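Local coordinates for protein alanine racemase (Oenococcus oeni PSU-1, PDB 3HUR) that belongs to the alanine racemase family, whose members pair an N-terminal TIM-barrel domain with a C-terminal domain rich in beta strands, at residues K33-V38 with I223-L228. Sequence-based numbering, arbitrary orientation.
Sequences KKVYAV and IRPGQL. With SO4 (sulfate ion), chain B.
Val35 meets Ile223 and Pro225 on one face of a short parallel pairing. Each methyl of Val35 has its own partner. Val35 CG2 lies 3.8 Å from Ile223 CG1, and Val35 CG1 lies 3.9 Å from Pro225 CG. With chi1 at 171°, Val35 turns CG1 away from its own N and toward the proline ring, while CG2 lies beside that N and against Ile223. The Val35 and Pro225 side chains cross at about a right angle.

Tyr36 and Arg224 pair on the other face. The aliphatic part of Arg224 does the touching, with its CG 4.1 Å from Tyr36 CB. The ring and guanidinium planes are 45° apart and do not stack. The Arg224 chain bends at chi3; NE is hydrogen-bonded to Ser202 OG and NH2 to Thr164 O. Val38 sets its CG2 against Arg224 O, 3.5 Å away.

Backbone bonds fix the register. Tyr36 N donates to Ile223 O at 2.9 Å, and Val38 N to Pro225 O at 2.9 Å. Ile223 N reaches Lys34 O by a longer bond. Beyond the pairing, Gly226 N makes a weak hydrogen bond to sulfate O4 and another hydrogen bond to Ser206 OG. Gln227 N is hydrogen-bonded to sulfate O1 at 3.3 Å. Ser206 OG also holds the ion, probably a component of the crystallisation solution.

This is the closure of the TIM barrel, where the first strand, 34-38, meets the last, 222-223. Helix 16-30 covers the face of Val35, Ile223 and Pro225 through Leu23, Ile26 and Arg27. On the inner face, Tyr36 meets Phe160 of strand 157-163, while strand 63-66 flanks strand 34-38 across from 222-223.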
ATOM      1  N   LYS A  33      29.403  23.244 -25.856  1.00 49.66           N
ATOM      2  CA  LYS A  33      30.572  22.714 -26.555  1.00 50.36           C
ATOM      3  C   LYS A  33      30.715  21.253 -26.188  1.00 49.55           C
ATOM      4  O   LYS A  33      30.672  20.386 -27.044  1.00 49.62           O
ATOM      5  CB  LYS A  33      31.856  23.527 -26.226  1.00 51.12           C
ATOM      6  CG  LYS A  33      31.922  24.958 -26.939  1.00 54.45           C
ATOM      7  CD  LYS A  33      31.328  24.932 -28.427  1.00 59.46           C
ATOM      8  CE  LYS A  33      31.650  26.201 -29.280  1.00 61.87           C
ATOM      9  NZ  LYS A  33      31.360  27.498 -28.555  1.00 62.50           N
ATOM     10  N   LYS A  34      30.834  21.008 -24.892  1.00 47.97           N
ATOM     11  CA  LYS A  34      30.907  19.693 -24.346  1.00 46.68           C
ATOM     12  C   LYS A  34      29.550  19.304 -23.716  1.00 44.41           C
ATOM     13  O   LYS A  34      28.866  20.139 -23.162  1.00 44.36           O
ATOM     14  CB  LYS A  34      31.997  19.706 -23.292  1.00 47.66           C
ATOM     15  CG  LYS A  34      33.400  20.045 -23.834  1.00 50.73           C
ATOM     16  CD  LYS A  34      34.263  18.780 -23.946  1.00 55.47           C
ATOM     17  CE  LYS A  34      35.574  18.967 -24.759  1.00 58.04           C
ATOM     18  NZ  LYS A  34      35.820  17.725 -25.608  1.00 59.23           N
ATOM     19  N   VAL A  35      29.143  18.039 -23.838  1.00 41.78           N
ATOM     20  CA  VAL A  35      27.973  17.509 -23.113  1.00 38.77           C
ATOM     21  C   VAL A  35      28.413  16.319 -22.277  1.00 37.12           C
ATOM     22  O   VAL A  35      28.957  15.375 -22.825  1.00 36.13           O
ATOM     23  CB  VAL A  35      26.854  17.091 -24.047  1.00 38.23           C
ATOM     24  CG1 VAL A  35      25.751  16.353 -23.283  1.00 36.16           C
ATOM     25  CG2 VAL A  35      26.302  18.286 -24.718  1.00 36.26           C
ATOM     26  N   TYR A  36      28.233  16.439 -20.961  1.00 35.80           N
ATOM     27  CA  TYR A  36      28.461  15.400 -19.977  1.00 35.95           C
ATOM     28  C   TYR A  36      27.115  14.795 -19.549  1.00 35.52           C
ATOM     29  O   TYR A  36      26.322  15.457 -18.867  1.00 35.56           O
ATOM     30  CB  TYR A  36      29.095  15.986 -18.725  1.00 36.25           C
ATOM     31  CG  TYR A  36      30.394  16.713 -18.930  1.00 38.20           C
ATOM     32  CD1 TYR A  36      30.943  17.471 -17.909  1.00 38.29           C
ATOM     33  CD2 TYR A  36      31.088  16.644 -20.138  1.00 40.36           C
ATOM     34  CE1 TYR A  36      32.126  18.132 -18.075  1.00 38.59           C
ATOM     35  CE2 TYR A  36      32.269  17.303 -20.304  1.00 40.20           C
ATOM     36  CZ  TYR A  36      32.779  18.051 -19.276  1.00 39.22           C
ATOM     37  OH  TYR A  36      33.974  18.688 -19.453  1.00 42.98           O
ATOM     38  N   ALA A  37      26.873  13.541 -19.933  1.00 34.52           N
ATOM     39  CA  ALA A  37      25.580  12.870 -19.701  1.00 33.35           C
ATOM     40  C   ALA A  37      25.582  12.343 -18.299  1.00 32.26           C
ATOM     41  O   ALA A  37      26.485  11.591 -17.944  1.00 32.47           O
ATOM     42  CB  ALA A  37      25.414  11.747 -20.662  1.00 33.06           C
ATOM     43  N   VAL A  38      24.630  12.793 -17.478  1.00 31.32           N
ATOM     44  CA  VAL A  38      24.550  12.337 -16.114  1.00 30.48           C
ATOM     45  C   VAL A  38      23.616  11.113 -16.096  1.00 30.93           C
ATOM     46  O   VAL A  38      22.489  11.169 -16.534  1.00 30.36           O
ATOM     47  CB  VAL A  38      24.074  13.461 -15.134  1.00 31.09           C
ATOM     48  CG1 VAL A  38      24.039  12.953 -13.696  1.00 28.61           C
ATOM     49  CG2 VAL A  38      24.980  14.700 -15.192  1.00 29.06           C
ATOM     50  N   ILE A 223      27.755  21.406 -20.353  1.00 36.17           N
ATOM     51  CA  ILE A 223      26.482  21.113 -19.723  1.00 35.69           C
ATOM     52  C   ILE A 223      26.420  19.666 -19.188  1.00 35.28           C
ATOM     53  O   ILE A 223      27.159  18.795 -19.635  1.00 34.93           O
ATOM     54  CB  ILE A 223      25.310  21.427 -20.652  1.00 35.55           C
ATOM     55  CG1 ILE A 223      25.261  20.512 -21.876  1.00 35.05           C
ATOM     56  CG2 ILE A 223      25.364  22.894 -21.079  1.00 35.98           C
ATOM     57  CD1 ILE A 223      23.929  20.679 -22.708  1.00 30.43           C
ATOM     58  N   ARG A 224      25.556  19.466 -18.190  1.00 34.32           N
ATOM     59  CA  ARG A 224      25.440  18.217 -17.427  1.00 32.86           C
ATOM     60  C   ARG A 224      24.010  17.714 -17.363  1.00 31.91           C
ATOM     61  O   ARG A 224      23.438  17.623 -16.301  1.00 31.86           O
ATOM     62  CB  ARG A 224      25.933  18.459 -16.016  1.00 32.13           C
ATOM     63  CG  ARG A 224      27.413  18.493 -15.939  1.00 33.46           C
ATOM     64  CD  ARG A 224      27.838  18.534 -14.481  1.00 36.79           C
ATOM     65  NE  ARG A 224      28.023  19.939 -14.226  1.00 42.42           N
ATOM     66  CZ  ARG A 224      27.545  20.652 -13.226  1.00 41.18           C
ATOM     67  NH1 ARG A 224      26.899  20.147 -12.201  1.00 38.05           N
ATOM     68  NH2 ARG A 224      27.811  21.925 -13.266  1.00 45.88           N
ATOM     69  N   PRO A 225      23.407  17.410 -18.509  1.00 31.70           N
ATOM     70  CA  PRO A 225      22.025  16.942 -18.504  1.00 31.91           C
ATOM     71  C   PRO A 225      21.879  15.563 -17.875  1.00 31.81           C
ATOM     72  O   PRO A 225      22.595  14.654 -18.236  1.00 32.58           O
ATOM     73  CB  PRO A 225      21.683  16.886 -19.977  1.00 31.53           C
ATOM     74  CG  PRO A 225      22.953  16.812 -20.649  1.00 31.01           C
ATOM     75  CD  PRO A 225      23.903  17.568 -19.873  1.00 31.45           C
ATOM     76  N   GLY A 226      20.997  15.463 -16.889  1.00 31.57           N
ATOM     77  CA  GLY A 226      20.683  14.193 -16.196  1.00 30.69           C
ATOM     78  C   GLY A 226      19.236  13.809 -16.426  1.00 29.64           C
ATOM     79  O   GLY A 226      18.906  13.261 -17.452  1.00 29.74           O
ATOM     80  N   GLN A 227      18.364  14.155 -15.506  1.00 29.47           N
ATOM     81  CA  GLN A 227      17.000  13.685 -15.565  1.00 29.89           C
ATOM     82  C   GLN A 227      16.304  13.985 -16.851  1.00 29.66           C
ATOM     83  O   GLN A 227      15.332  13.286 -17.202  1.00 30.34           O
ATOM     84  CB  GLN A 227      16.142  14.345 -14.544  1.00 30.74           C
ATOM     85  CG  GLN A 227      16.378  14.001 -13.171  1.00 33.60           C
ATOM     86  CD  GLN A 227      15.193  14.427 -12.315  1.00 37.87           C
ATOM     87  OE1 GLN A 227      15.362  15.128 -11.321  1.00 39.58           O
ATOM     88  NE2 GLN A 227      13.985  13.984 -12.695  1.00 37.88           N
ATOM     89  N   LEU A 228      16.719  15.034 -17.536  1.00 28.60           N
ATOM     90  CA  LEU A 228      16.015  15.424 -18.739  1.00 28.54           C
ATOM     91  C   LEU A 228      16.296  14.467 -19.879  1.00 28.45           C
ATOM     92  O   LEU A 228      15.655  14.563 -20.953  1.00 27.66           O
ATOM     93  CB  LEU A 228      16.404  16.848 -19.182  1.00 29.50           C
ATOM     94  CG  LEU A 228      17.757  17.087 -19.884  1.00 29.56           C
ATOM     95  CD1 LEU A 228      17.801  16.592 -21.299  1.00 29.32           C
ATOM     96  CD2 LEU A 228      18.036  18.593 -19.871  1.00 31.60           C
TER
HETATM   97  S   SO4 B 395      20.017  16.967 -13.070  1.00 39.45           S
HETATM   98  O1  SO4 B 395      18.998  15.969 -12.864  1.00 43.49           O
HETATM   99  O2  SO4 B 395      19.788  18.176 -12.323  1.00 40.84           O
HETATM  100  O3  SO4 B 395      21.249  16.471 -12.531  1.00 39.22           O
HETATM  101  O4  SO4 B 395      19.953  17.219 -14.500  1.00 38.50           O